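Local coordinates for protein latency-associated nuclear antigen (Murid herpesvirus 4, PDB 4BLG) that probably binds DNA through this C-terminal domain, which here forms a dimer, as part of a viral latency-associated nuclear protein, at residues K10-M15 against L51-K56; S39-S44 against K94-L99; T46-L51 against V82-L87; V63-V68 against L86-E91. All blocks are in the same frame, centred on the assembly; numbering follows the deposited sequence.

How the contacts relate
Contacts 2 and 4 belong to the core: the first packs helix 93-110 against strand 39-45, and the second pairs strand 84-90 with strand 64-70, their centres about 9 Å apart. Contacts 1 and 3 lie nearer the surface and share helix 48-57, whose C-terminal half meets the start of helix 13-22 and whose N-terminal end meets strand 84-90. Chemistry follows place. The 63-68/86-91 pairing is rich in backbone and hydroxyl bonds, and the 39-44/94-99 packing is apolar. The two outer contacts lay aliphatic groups over tyrosine rings; a phosphate sits at each, and at contact 2 on the helix's outer side. Between the contacts, His55 reaches Thr66 O, and Phe43 bonds to Leu86 through the backbone.

Contact 1: residues K10-M15 against L51-K56; sequences KKYQGM and LNKLHK. With PO4 (phosphate ion), chain E.
Tyr12 lies with one ring face over the aliphatic part of Lys53, whose CG sits above the middle of the ring, 3.5 Å from its centroid and 10° off the normal, a CH-pi contact. Lysine suits this place because its methylenes serve as a flat-lying apolar cover while its ammonium group travels on. With CG anti to the backbone N (chi1 -175°) and the rest of the chain extended, Lys53 runs past the tyrosine and places NZ by a phosphate ion, probably taken from the crystallisation liquor. The modelled separation of Lys53 NZ from phosphate O1, 2.4 Å, is too short to be trusted in detail. A sounder bond comes from Met15 N to phosphate O2, 2.7 Å and nearly straight at 172°. The ion rests at the start of helix 13-22, where Tyr12 is the N-cap and Met15 N in the first turn points to it; Tyr106 OH of helix 93-110 holds it as well. Met15 adds the buried side: its CB lies 3.9 Å from Lys53 CE, and its SD, carried there by an extended chain, meets Leu54 CD1 at 4.0 Å. Farther out, Lys11 NZ and Lys56 NZ stand 5.6 Å apart on the surface. The start of helix 13-22 thus packs on the side of helix 48-57 through carbon groups, while the backbone N-H and lysine charge beside them probably attract anions.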
loop_
_atom_site.group_PDB
_atom_site.type_symbol
_atom_site.label_atom_id
_atom_site.label_comp_id
_atom_site.label_asym_id
_atom_site.label_seq_id
_atom_site.Cartn_x
_atom_site.Cartn_y
_atom_site.Cartn_z
ATOM N N LYS A 10 -26.433 5.716 7.592
ATOM C CA LYS A 10 -25.371 6.702 7.775
ATOM C C LYS A 10 -25.027 7.418 6.478
ATOM O O LYS A 10 -25.867 7.569 5.587
ATOM C CB LYS A 10 -24.108 6.031 8.326
ATOM C CG LYS A 10 -24.281 5.328 9.648
ATOM C CD LYS A 10 -22.961 4.711 10.023
ATOM C CE LYS A 10 -22.892 3.280 9.559
ATOM N NZ LYS A 10 -21.864 2.530 10.316
ATOM N N LYS A 11 -23.782 7.878 6.396
ATOM C CA LYS A 11 -23.311 8.627 5.244
ATOM C C LYS A 11 -22.675 7.700 4.247
ATOM O O LYS A 11 -21.991 6.746 4.621
ATOM C CB LYS A 11 -22.305 9.696 5.657
ATOM C CG LYS A 11 -21.090 9.229 6.448
ATOM C CD LYS A 11 -20.272 10.480 6.718
ATOM C CE LYS A 11 -18.908 10.265 7.343
ATOM N NZ LYS A 11 -18.967 9.502 8.612
ATOM N N TYR A 12 -22.917 7.995 2.975
ATOM C CA TYR A 12 -22.472 7.140 1.894
ATOM C C TYR A 12 -23.254 5.833 1.967
ATOM O O TYR A 12 -22.808 4.786 1.492
ATOM C CB TYR A 12 -20.968 6.914 1.973
ATOM C CG TYR A 12 -20.182 8.204 2.042
ATOM C CD1 TYR A 12 -20.512 9.284 1.233
ATOM C CD2 TYR A 12 -19.117 8.347 2.921
ATOM C CE1 TYR A 12 -19.799 10.464 1.290
ATOM C CE2 TYR A 12 -18.401 9.529 2.992
ATOM C CZ TYR A 12 -18.744 10.579 2.171
ATOM O OH TYR A 12 -18.034 11.755 2.236
ATOM N N GLN A 13 -24.437 5.922 2.565
ATOM C CA GLN A 13 -25.357 4.801 2.609
ATOM C C GLN A 13 -25.604 4.288 1.206
ATOM O O GLN A 13 -25.722 3.090 1.009
ATOM C CB GLN A 13 -26.684 5.198 3.248
ATOM C CG GLN A 13 -27.700 4.078 3.253
ATOM C CD GLN A 13 -29.038 4.520 3.780
ATOM O OE1 GLN A 13 -29.257 4.558 4.987
ATOM N NE2 GLN A 13 -29.945 4.863 2.875
ATOM N N GLY A 14 -25.681 5.197 0.237
ATOM C CA GLY A 14 -25.908 4.821 -1.147
ATOM C C GLY A 14 -24.824 3.901 -1.688
ATOM O O GLY A 14 -25.081 2.781 -2.113
ATOM N N MET A 15 -23.584 4.361 -1.674
ATOM C CA MET A 15 -22.520 3.512 -2.181
ATOM C C MET A 15 -22.421 2.205 -1.388
ATOM O O MET A 15 -22.167 1.151 -1.963
ATOM C CB MET A 15 -21.185 4.232 -2.173
ATOM C CG MET A 15 -20.063 3.318 -2.619
ATOM S SD MET A 15 -18.547 4.173 -3.029
ATOM C CE MET A 15 -17.802 2.956 -4.118
ATOM N N LEU A 51 -11.599 9.629 -2.022
ATOM C CA LEU A 51 -10.984 8.471 -1.386
ATOM C C LEU A 51 -11.413 8.331 0.085
ATOM O O LEU A 51 -11.512 7.225 0.585
ATOM C CB LEU A 51 -9.458 8.480 -1.543
ATOM C CG LEU A 51 -8.931 8.307 -2.976
ATOM C CD1 LEU A 51 -7.406 8.189 -2.982
ATOM C CD2 LEU A 51 -9.538 7.102 -3.674
ATOM N N ASN A 52 -11.698 9.429 0.776
ATOM C CA ASN A 52 -12.277 9.302 2.114
ATOM C C ASN A 52 -13.616 8.570 2.023
ATOM O O ASN A 52 -13.924 7.702 2.846
ATOM C CB ASN A 52 -12.476 10.663 2.792
ATOM C CG ASN A 52 -11.170 11.286 3.260
ATOM O OD1 ASN A 52 -10.873 12.434 2.936
ATOM N ND2 ASN A 52 -10.389 10.535 4.035
ATOM N N LYS A 53 -14.418 8.914 1.020
ATOM C CA LYS A 53 -15.660 8.169 0.799
ATOM C C LYS A 53 -15.382 6.674 0.663
ATOM O O LYS A 53 -15.991 5.862 1.365
ATOM C CB LYS A 53 -16.403 8.664 -0.442
ATOM C CG LYS A 53 -17.778 8.016 -0.657
ATOM C CD LYS A 53 -18.465 8.596 -1.898
ATOM C CE LYS A 53 -19.711 7.813 -2.309
ATOM N NZ LYS A 53 -20.638 8.613 -3.186
ATOM N N LEU A 54 -14.463 6.313 -0.238
ATOM C CA LEU A 54 -14.183 4.902 -0.510
ATOM C C LEU A 54 -13.679 4.218 0.747
ATOM O O LEU A 54 -13.927 3.042 0.977
ATOM C CB LEU A 54 -13.155 4.742 -1.634
ATOM C CG LEU A 54 -13.697 4.549 -3.050
ATOM C CD1 LEU A 54 -14.760 5.564 -3.367
ATOM C CD2 LEU A 54 -12.568 4.620 -4.069
ATOM N N HIS A 55 -12.972 4.973 1.569
ATOM C CA HIS A 55 -12.405 4.427 2.785
ATOM C C HIS A 55 -13.506 4.003 3.747
ATOM O O HIS A 55 -13.436 2.920 4.327
ATOM C CB HIS A 55 -11.500 5.441 3.467
ATOM C CG HIS A 55 -11.231 5.122 4.900
ATOM N ND1 HIS A 55 -10.403 4.092 5.290
ATOM C CD2 HIS A 55 -11.704 5.679 6.038
ATOM C CE1 HIS A 55 -10.368 4.037 6.610
ATOM N NE2 HIS A 55 -11.146 4.992 7.088
ATOM N N LYS A 56 -14.510 4.853 3.944
ATOM C CA LYS A 56 -15.605 4.471 4.843
ATOM C C LYS A 56 -16.456 3.356 4.193
ATOM O O LYS A 56 -17.021 2.521 4.886
ATOM C CB LYS A 56 -16.473 5.686 5.277
ATOM C CG LYS A 56 -15.764 6.817 6.109
ATOM C CD LYS A 56 -15.608 6.578 7.642
ATOM C CE LYS A 56 -14.867 7.770 8.291
ATOM N NZ LYS A 56 -13.806 7.446 9.291
HETATM P P PO4 E . -23.598 7.940 -1.900
HETATM O O1 PO4 E . -22.863 7.778 -3.209
HETATM O O2 PO4 E . -23.123 6.890 -0.923
HETATM O O3 PO4 E . -23.323 9.313 -1.336
HETATM O O4 PO4 E . -25.081 7.778 -2.132
#

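Contact 2: residues S39-S44 against K94-L99. With PO4 (phosphate ion), chain D.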
loop_
_atom_site.group_PDB
_atom_site.type_symbol
_atom_site.label_atom_id
_atom_site.label_comp_id
_atom_site.label_asym_id
_atom_site.label_seq_id
_atom_site.Cartn_x
_atom_site.Cartn_y
_atom_site.Cartn_z
ATOM N N SER A 39 -3.979 -10.501 -1.417
ATOM C CA SER A 39 -4.135 -9.468 -2.436
ATOM C C SER A 39 -4.791 -8.199 -1.918
ATOM O O SER A 39 -5.283 -8.132 -0.791
ATOM C CB SER A 39 -4.952 -9.993 -3.603
ATOM O OG SER A 39 -4.456 -11.229 -4.064
ATOM N N ALA A 40 -4.780 -7.183 -2.766
ATOM C CA ALA A 40 -5.440 -5.936 -2.457
ATOM C C ALA A 40 -5.726 -5.200 -3.747
ATOM O O ALA A 40 -5.233 -5.567 -4.812
ATOM C CB ALA A 40 -4.576 -5.088 -1.548
ATOM N N VAL A 41 -6.549 -4.169 -3.650
ATOM C CA VAL A 41 -6.669 -3.223 -4.734
ATOM C C VAL A 41 -6.228 -1.875 -4.203
ATOM O O VAL A 41 -6.706 -1.411 -3.164
ATOM C CB VAL A 41 -8.107 -3.124 -5.272
ATOM C CG1 VAL A 41 -8.147 -2.201 -6.486
ATOM C CG2 VAL A 41 -8.639 -4.506 -5.638
ATOM N N MET A 42 -5.281 -1.261 -4.893
ATOM C CA MET A 42 -4.955 0.127 -4.630
ATOM C C MET A 42 -5.906 1.004 -5.424
ATOM O O MET A 42 -5.920 0.961 -6.656
ATOM C CB MET A 42 -3.511 0.433 -5.032
ATOM C CG MET A 42 -3.110 1.884 -4.752
ATOM S SD MET A 42 -1.407 2.249 -5.204
ATOM C CE MET A 42 -0.542 1.511 -3.814
ATOM N N PHE A 43 -6.708 1.790 -4.711
ATOM C CA PHE A 43 -7.550 2.784 -5.352
ATOM C C PHE A 43 -6.874 4.129 -5.167
ATOM O O PHE A 43 -6.536 4.491 -4.053
ATOM C CB PHE A 43 -8.954 2.818 -4.738
ATOM C CG PHE A 43 -9.753 1.579 -4.987
ATOM C CD1 PHE A 43 -10.318 1.338 -6.237
ATOM C CD2 PHE A 43 -9.965 0.663 -3.967
ATOM C CE1 PHE A 43 -11.061 0.188 -6.469
ATOM C CE2 PHE A 43 -10.702 -0.481 -4.188
ATOM C CZ PHE A 43 -11.252 -0.724 -5.443
ATOM N N SER A 44 -6.691 4.865 -6.259
ATOM C CA SER A 44 -5.965 6.117 -6.223
ATOM C C SER A 44 -6.699 7.222 -6.972
ATOM O O SER A 44 -7.556 6.964 -7.818
ATOM C CB SER A 44 -4.575 5.921 -6.819
ATOM O OG SER A 44 -4.660 5.455 -8.151
ATOM N N LYS A 94 -8.721 -13.712 -7.077
ATOM C CA LYS A 94 -10.127 -13.777 -7.483
ATOM C C LYS A 94 -10.912 -12.631 -6.847
ATOM O O LYS A 94 -11.576 -11.854 -7.533
ATOM C CB LYS A 94 -10.760 -15.121 -7.087
ATOM C CG LYS A 94 -12.214 -15.289 -7.539
ATOM C CD LYS A 94 -12.814 -16.625 -7.082
ATOM C CE LYS A 94 -14.144 -16.908 -7.777
ATOM N NZ LYS A 94 -14.784 -18.180 -7.325
ATOM N N GLN A 95 -10.827 -12.528 -5.526
ATOM C CA GLN A 95 -11.564 -11.502 -4.802
ATOM C C GLN A 95 -11.101 -10.101 -5.172
ATOM O O GLN A 95 -11.899 -9.170 -5.149
ATOM C CB GLN A 95 -11.461 -11.707 -3.291
ATOM C CG GLN A 95 -11.977 -13.052 -2.819
ATOM C CD GLN A 95 -13.363 -13.366 -3.355
ATOM O OE1 GLN A 95 -14.215 -12.488 -3.451
ATOM N NE2 GLN A 95 -13.588 -14.627 -3.717
ATOM N N ALA A 96 -9.822 -9.937 -5.505
ATOM C CA ALA A 96 -9.328 -8.619 -5.893
ATOM C C ALA A 96 -9.882 -8.213 -7.261
ATOM O O ALA A 96 -10.205 -7.046 -7.483
ATOM C CB ALA A 96 -7.805 -8.584 -5.904
ATOM N N LYS A 97 -9.995 -9.179 -8.170
ATOM C CA LYS A 97 -10.510 -8.924 -9.512
ATOM C C LYS A 97 -11.961 -8.448 -9.355
ATOM O O LYS A 97 -12.376 -7.443 -9.947
ATOM C CB LYS A 97 -10.427 -10.204 -10.374
ATOM N NZ LYS A 97 -11.118 -12.380 -15.005
ATOM N N LYS A 98 -12.714 -9.178 -8.531
ATOM C CA LYS A 98 -14.138 -8.883 -8.271
ATOM C C LYS A 98 -14.317 -7.490 -7.648
ATOM O O LYS A 98 -15.158 -6.707 -8.078
ATOM C CB LYS A 98 -14.782 -9.918 -7.326
ATOM C CG LYS A 98 -16.328 -9.972 -7.386
ATOM C CD LYS A 98 -16.910 -10.725 -6.182
ATOM C CE LYS A 98 -16.801 -12.242 -6.374
ATOM N NZ LYS A 98 -16.636 -12.996 -5.096
ATOM N N LEU A 99 -13.514 -7.201 -6.632
ATOM C CA LEU A 99 -13.614 -5.961 -5.881
ATOM C C LEU A 99 -13.365 -4.789 -6.803
ATOM O O LEU A 99 -14.061 -3.781 -6.752
ATOM C CB LEU A 99 -12.571 -5.938 -4.762
ATOM C CG LEU A 99 -12.533 -4.609 -4.006
ATOM C CD1 LEU A 99 -13.898 -4.327 -3.393
ATOM C CD2 LEU A 99 -11.460 -4.598 -2.936
HETATM P P PO4 D . -20.238 -12.076 -4.251
HETATM O O1 PO4 D . -20.921 -11.555 -5.488
HETATM O O2 PO4 D . -19.490 -10.963 -3.558
HETATM O O3 PO4 D . -21.226 -12.636 -3.264
HETATM O O4 PO4 D . -19.264 -13.148 -4.662
#
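Strand 39-44 and helix 94-99 run nearly in the same direction, 24° apart, with their axes 7.6 Å from each other and the CA atoms of Ala40 and Ala96 only 5.8 Å apart. The small Ala96 permits this closeness: its methyl meets Ser39 CB at 3.9 Å. Val41 splits its branches between two tasks. With CG1 anti to the backbone N (chi1 -175°), that methyl lies over a face of the Phe43 ring, whereas CG2 turns to the helix and touches Leu99 CD2 at 3.9 Å. Leu99 CG also stands at the ring edge of Phe43, 4.3 Å from CZ. On the outer side of the helix, Lys98 NZ donates to Gln95 OE1 at 3.0 Å, in the carbonyl plane, and to phosphate O4 at 2.7 Å; Arg25 and Leu26 N also hold this ion, probably from the crystallisation liquor. The helix is therefore two-sided: compact apolar groups fit it to the sheet by shape, while Lys98, steadied by Gln95, holds an anion on its outer side.

Contact 3: residues T46-L51 against V82-L87. With PO4 (phosphate ion), chain C.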
loop_
_atom_site.group_PDB
_atom_site.type_symbol
_atom_site.label_atom_id
_atom_site.label_comp_id
_atom_site.label_asym_id
_atom_site.label_seq_id
_atom_site.Cartn_x
_atom_site.Cartn_y
_atom_site.Cartn_z
ATOM N N THR A 46 -6.471 11.967 -7.420
ATOM C CA THR A 46 -5.941 13.255 -6.971
ATOM C C THR A 46 -6.935 13.976 -6.068
ATOM O O THR A 46 -6.647 15.062 -5.545
ATOM C CB THR A 46 -5.616 14.182 -8.155
ATOM O OG1 THR A 46 -6.802 14.425 -8.918
ATOM C CG2 THR A 46 -4.546 13.574 -9.056
ATOM N N HIS A 47 -8.107 13.373 -5.894
ATOM C CA HIS A 47 -9.155 13.940 -5.051
ATOM C C HIS A 47 -9.254 13.190 -3.718
ATOM O O HIS A 47 -9.792 12.087 -3.657
ATOM C CB HIS A 47 -10.493 13.867 -5.783
ATOM C CG HIS A 47 -10.535 14.673 -7.039
ATOM N ND1 HIS A 47 -11.531 14.532 -7.982
ATOM C CD2 HIS A 47 -9.704 15.632 -7.511
ATOM C CE1 HIS A 47 -11.312 15.368 -8.979
ATOM N NE2 HIS A 47 -10.209 16.050 -8.718
ATOM N N PRO A 48 -8.743 13.790 -2.639
ATOM C CA PRO A 48 -8.702 13.047 -1.371
ATOM C C PRO A 48 -10.089 12.827 -0.749
ATOM O O PRO A 48 -10.289 11.883 0.016
ATOM C CB PRO A 48 -7.834 13.937 -0.471
ATOM C CG PRO A 48 -7.973 15.316 -1.041
ATOM C CD PRO A 48 -8.185 15.151 -2.520
ATOM N N TYR A 49 -11.034 13.691 -1.080
ATOM C CA TYR A 49 -12.374 13.626 -0.485
ATOM C C TYR A 49 -13.117 12.379 -0.972
ATOM O O TYR A 49 -13.780 11.666 -0.213
ATOM C CB TYR A 49 -13.158 14.908 -0.778
ATOM C CG TYR A 49 -13.105 15.404 -2.222
ATOM C CD1 TYR A 49 -12.063 16.213 -2.659
ATOM C CD2 TYR A 49 -14.106 15.088 -3.130
ATOM C CE1 TYR A 49 -12.002 16.671 -3.956
ATOM C CE2 TYR A 49 -14.058 15.550 -4.440
ATOM C CZ TYR A 49 -13.006 16.347 -4.844
ATOM O OH TYR A 49 -12.940 16.806 -6.143
ATOM N N THR A 50 -12.961 12.109 -2.253
ATOM C CA THR A 50 -13.496 10.913 -2.867
ATOM C C THR A 50 -12.914 9.657 -2.222
ATOM O O THR A 50 -13.647 8.728 -1.886
ATOM C CB THR A 50 -13.190 10.956 -4.353
ATOM O OG1 THR A 50 -13.798 12.132 -4.899
ATOM C CG2 THR A 50 -13.701 9.711 -5.075
ATOM N N LEU A 51 -11.599 9.629 -2.022
ATOM C CA LEU A 51 -10.984 8.471 -1.386
ATOM C C LEU A 51 -11.413 8.331 0.085
ATOM O O LEU A 51 -11.512 7.225 0.585
ATOM C CB LEU A 51 -9.458 8.480 -1.543
ATOM C CG LEU A 51 -8.931 8.307 -2.976
ATOM C CD1 LEU A 51 -7.406 8.189 -2.982
ATOM C CD2 LEU A 51 -9.538 7.102 -3.674
ATOM N N VAL A 82 -0.462 16.008 -5.993
ATOM C CA VAL A 82 -0.281 14.785 -5.251
ATOM C C VAL A 82 -1.362 13.801 -5.682
ATOM O O VAL A 82 -2.470 14.184 -6.068
ATOM C CB VAL A 82 -0.285 14.996 -3.723
ATOM C CG1 VAL A 82 -1.572 15.641 -3.261
ATOM C CG2 VAL A 82 -0.064 13.666 -3.014
ATOM N N THR A 83 -1.002 12.530 -5.667
ATOM C CA THR A 83 -1.948 11.468 -5.932
ATOM C C THR A 83 -2.146 10.714 -4.627
ATOM O O THR A 83 -1.185 10.243 -4.020
ATOM C CB THR A 83 -1.429 10.546 -7.030
ATOM O OG1 THR A 83 -1.310 11.295 -8.240
ATOM C CG2 THR A 83 -2.372 9.368 -7.245
ATOM N N TYR A 84 -3.388 10.669 -4.166
ATOM C CA TYR A 84 -3.731 9.938 -2.954
ATOM C C TYR A 84 -4.098 8.494 -3.278
ATOM O O TYR A 84 -4.364 8.160 -4.423
ATOM C CB TYR A 84 -4.869 10.633 -2.232
ATOM C CG TYR A 84 -4.585 12.085 -1.922
ATOM C CD1 TYR A 84 -4.877 13.080 -2.844
ATOM C CD2 TYR A 84 -4.026 12.459 -0.718
ATOM C CE1 TYR A 84 -4.624 14.407 -2.565
ATOM C CE2 TYR A 84 -3.766 13.787 -0.432
ATOM C CZ TYR A 84 -4.065 14.754 -1.358
ATOM O OH TYR A 84 -3.807 16.073 -1.065
ATOM N N TYR A 85 -4.078 7.633 -2.263
ATOM C CA TYR A 85 -4.392 6.222 -2.459
ATOM C C TYR A 85 -4.899 5.599 -1.182
ATOM O O TYR A 85 -4.755 6.155 -0.110
ATOM C CB TYR A 85 -3.159 5.439 -2.920
ATOM C CG TYR A 85 -2.250 5.014 -1.782
ATOM C CD1 TYR A 85 -1.231 5.846 -1.329
ATOM C CD2 TYR A 85 -2.409 3.778 -1.162
ATOM C CE1 TYR A 85 -0.396 5.458 -0.284
ATOM C CE2 TYR A 85 -1.579 3.381 -0.124
ATOM C CZ TYR A 85 -0.576 4.225 0.312
ATOM O OH TYR A 85 0.247 3.826 1.344
ATOM N N LEU A 86 -5.501 4.427 -1.315
ATOM C CA LEU A 86 -5.744 3.562 -0.180
ATOM C C LEU A 86 -5.664 2.142 -0.692
ATOM O O LEU A 86 -5.723 1.906 -1.894
ATOM C CB LEU A 86 -7.101 3.836 0.478
ATOM C CG LEU A 86 -8.386 3.628 -0.332
ATOM C CD1 LEU A 86 -8.680 2.162 -0.588
ATOM C CD2 LEU A 86 -9.547 4.257 0.416
ATOM N N LEU A 87 -5.503 1.210 0.234
ATOM C CA LEU A 87 -5.412 -0.201 -0.079
ATOM C C LEU A 87 -6.604 -0.915 0.516
ATOM O O LEU A 87 -6.964 -0.668 1.662
ATOM C CB LEU A 87 -4.133 -0.790 0.517
ATOM C CG LEU A 87 -2.826 -0.366 -0.145
ATOM C CD1 LEU A 87 -1.649 -0.919 0.640
ATOM C CD2 LEU A 87 -2.793 -0.849 -1.580
HETATM P P PO4 C . -14.383 12.357 -8.553
HETATM O O1 PO4 C . -14.280 13.578 -9.422
HETATM O O2 PO4 C . -13.486 12.553 -7.362
HETATM O O3 PO4 C . -15.804 12.195 -8.086
HETATM O O4 PO4 C . -13.913 11.130 -9.301
HETATM O O HOH W 1 -4.047 16.461 -5.477
#
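One water donates to two carbonyl oxygens across the contact, Thr46 O at 3.0 Å and Val82 O at 2.8 Å, tying the two loops together. Pro48 lies flat over the ring of Tyr84, its CB 3.7 Å from the centroid and 5° off the normal. Tyr84 CG, anti to the carbonyl carbon (chi1 -55°), sets the ring there. Proline suits the first turn of helix 48-57, which needs no N-H donor there, and its ring gives CH-pi contact. Deeper in, Leu51 CD1 presses on Tyr84 CB at 3.6 Å, and Leu86 CD2 meets Leu51 O. At the outer side of the helix start, a phosphate oxygen, O2, is gripped by ND1 of the N-cap His47 at 2.9 Å and by Thr50 OG1 at 2.5 Å; His111 and Ser113 N hold the same ion, probably from the crystallisation liquor. Strand and helix order resembles the EBNA1 and papillomavirus E2 DNA-binding domains, whose helix after the first strand is set against DNA; helix 48-57 probably corresponds to it.

Contact 4: residues V63-V68 against L86-E91; sequences VLSTPV and LLSFVE
Backbone bonds pair Leu64 with Phe89 as an antiparallel hydrogen-bonded pair: Leu64 N gives to Phe89 O at 3.1 Å, in the carbonyl plane, and Phe89 N returns a 2.6 Å bond to Leu64 O, tilted 22° from the plane of the Leu64 carbonyl. Ser65 and Ser88 form the neighbouring non-hydrogen-bonded pair. Thr66 N continues the ladder to Leu87 O at 2.9 Å, almost in line with the carbonyl.

Hydroxyls then take over. Leu87 N donates to Thr66 OG1, 3.0 Å and almost straight, in place of a main-chain carbonyl; Thr66 O is turned instead to His55 ND1 of helix 48-57. Thr66 OG1 lies between its own backbone N and carbonyl carbon (chi1 63°), from where it also donates to Pro67 O at 2.9 Å. A threonine thus bridges the interruption in strand 64-70, an outermost strand of the chain's four-stranded sheet, where a proline can supply no N-H. On the face that carries Ser65 and Ser88, opposite Leu64 and Phe89, Ser88 OG donates to Ser65 OG at 2.7 Å, and that oxygen is bonded to Ile58 O too, leaving these small buried side chains well satisfied.

Apolar contacts fill both faces. Thr66 CG2 meets the edge of the Phe89 ring, 3.5 Å from CE2. That ring stacks edge-to-face with Phe125 and, with Leu64, packs on Pro72 of the second subunit. On the helix-covered face, Val63 CG1 touches Val90 CG1 at 4.1 Å.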
loop_
_atom_site.group_PDB
_atom_site.type_symbol
_atom_site.label_atom_id
_atom_site.label_comp_id
_atom_site.label_asym_id
_atom_site.label_seq_id
_atom_site.Cartn_x
_atom_site.Cartn_y
_atom_site.Cartn_z
ATOM N N VAL A 63 -13.175 -7.526 3.230
ATOM C CA VAL A 63 -12.468 -6.430 2.582
ATOM C C VAL A 63 -12.110 -5.437 3.660
ATOM O O VAL A 63 -12.993 -4.933 4.346
ATOM C CB VAL A 63 -13.341 -5.681 1.544
ATOM C CG1 VAL A 63 -12.468 -4.822 0.641
ATOM C CG2 VAL A 63 -14.162 -6.654 0.717
ATOM N N LEU A 64 -10.818 -5.162 3.822
ATOM C CA LEU A 64 -10.376 -4.195 4.816
ATOM C C LEU A 64 -9.573 -3.116 4.121
ATOM O O LEU A 64 -8.658 -3.415 3.356
ATOM C CB LEU A 64 -9.527 -4.874 5.880
ATOM C CG LEU A 64 -10.097 -6.175 6.456
ATOM C CD1 LEU A 64 -9.123 -6.758 7.461
ATOM C CD2 LEU A 64 -11.446 -5.962 7.106
ATOM N N SER A 65 -9.912 -1.859 4.380
ATOM C CA SER A 65 -9.213 -0.763 3.732
ATOM C C SER A 65 -8.464 0.127 4.709
ATOM O O SER A 65 -8.926 0.418 5.810
ATOM C CB SER A 65 -10.170 0.082 2.894
ATOM O OG SER A 65 -10.701 -0.671 1.820
ATOM N N THR A 66 -7.287 0.545 4.272
ATOM C CA THR A 66 -6.463 1.475 5.010
ATOM C C THR A 66 -7.089 2.858 4.963
ATOM O O THR A 66 -7.963 3.122 4.131
ATOM C CB THR A 66 -5.097 1.601 4.349
ATOM O OG1 THR A 66 -5.268 2.151 3.036
ATOM C CG2 THR A 66 -4.433 0.258 4.244
ATOM N N PRO A 67 -6.643 3.753 5.851
ATOM C CA PRO A 67 -6.993 5.164 5.659
ATOM C C PRO A 67 -6.380 5.679 4.371
ATOM O O PRO A 67 -5.585 4.969 3.730
ATOM C CB PRO A 67 -6.383 5.861 6.875
ATOM C CG PRO A 67 -5.505 4.856 7.538
ATOM C CD PRO A 67 -5.975 3.508 7.136
ATOM N N VAL A 68 -6.764 6.887 3.979
ATOM C CA VAL A 68 -6.213 7.505 2.786
ATOM C C VAL A 68 -4.807 8.015 3.110
ATOM O O VAL A 68 -4.610 8.657 4.134
ATOM C CB VAL A 68 -7.084 8.682 2.320
ATOM C CG1 VAL A 68 -6.500 9.322 1.079
ATOM C CG2 VAL A 68 -8.529 8.224 2.063
ATOM N N LEU A 86 -5.501 4.427 -1.315
ATOM C CA LEU A 86 -5.744 3.562 -0.180
ATOM C C LEU A 86 -5.664 2.142 -0.692
ATOM O O LEU A 86 -5.723 1.906 -1.894
ATOM C CB LEU A 86 -7.101 3.836 0.478
ATOM C CG LEU A 86 -8.386 3.628 -0.332
ATOM C CD1 LEU A 86 -8.680 2.162 -0.588
ATOM C CD2 LEU A 86 -9.547 4.257 0.416
ATOM N N LEU A 87 -5.503 1.210 0.234
ATOM C CA LEU A 87 -5.412 -0.201 -0.079
ATOM C C LEU A 87 -6.604 -0.915 0.516
ATOM O O LEU A 87 -6.964 -0.668 1.662
ATOM C CB LEU A 87 -4.133 -0.790 0.517
ATOM C CG LEU A 87 -2.826 -0.366 -0.145
ATOM C CD1 LEU A 87 -1.649 -0.919 0.640
ATOM C CD2 LEU A 87 -2.793 -0.849 -1.580
ATOM N N SER A 88 -7.209 -1.800 -0.265
ATOM C CA SER A 88 -8.331 -2.595 0.203
ATOM C C SER A 88 -7.884 -4.025 0.111
ATOM O O SER A 88 -7.721 -4.552 -0.986
ATOM C CB SER A 88 -9.575 -2.379 -0.668
ATOM O OG SER A 88 -9.947 -1.015 -0.721
ATOM N N PHE A 89 -7.670 -4.648 1.264
ATOM C CA PHE A 89 -7.129 -5.998 1.315
ATOM C C PHE A 89 -8.227 -7.048 1.197
ATOM O O PHE A 89 -9.304 -6.895 1.775
ATOM C CB PHE A 89 -6.355 -6.200 2.616
ATOM C CG PHE A 89 -5.218 -5.240 2.792
ATOM C CD1 PHE A 89 -3.985 -5.494 2.212
ATOM C CD2 PHE A 89 -5.379 -4.083 3.532
ATOM C CE1 PHE A 89 -2.931 -4.601 2.364
ATOM C CE2 PHE A 89 -4.334 -3.189 3.687
ATOM C CZ PHE A 89 -3.105 -3.452 3.106
ATOM N N VAL A 90 -7.930 -8.112 0.451
ATOM C CA VAL A 90 -8.846 -9.228 0.243
ATOM C C VAL A 90 -8.068 -10.533 0.231
ATOM O O VAL A 90 -6.827 -10.543 0.162
ATOM C CB VAL A 90 -9.586 -9.126 -1.103
ATOM C CG1 VAL A 90 -10.517 -7.929 -1.122
ATOM C CG2 VAL A 90 -8.590 -9.057 -2.249
ATOM N N GLU A 91 -8.805 -11.637 0.281
ATOM C CA GLU A 91 -8.192 -12.956 0.400
ATOM C C GLU A 91 -7.167 -13.249 -0.712
ATOM O O GLU A 91 -6.060 -13.733 -0.431
ATOM C CB GLU A 91 -9.254 -14.060 0.409
ATOM C CG GLU A 91 -8.792 -15.328 1.118
ATOM C CD GLU A 91 -9.867 -16.408 1.213
ATOM O OE1 GLU A 91 -10.994 -16.201 0.704
ATOM O OE2 GLU A 91 -9.566 -17.469 1.809
#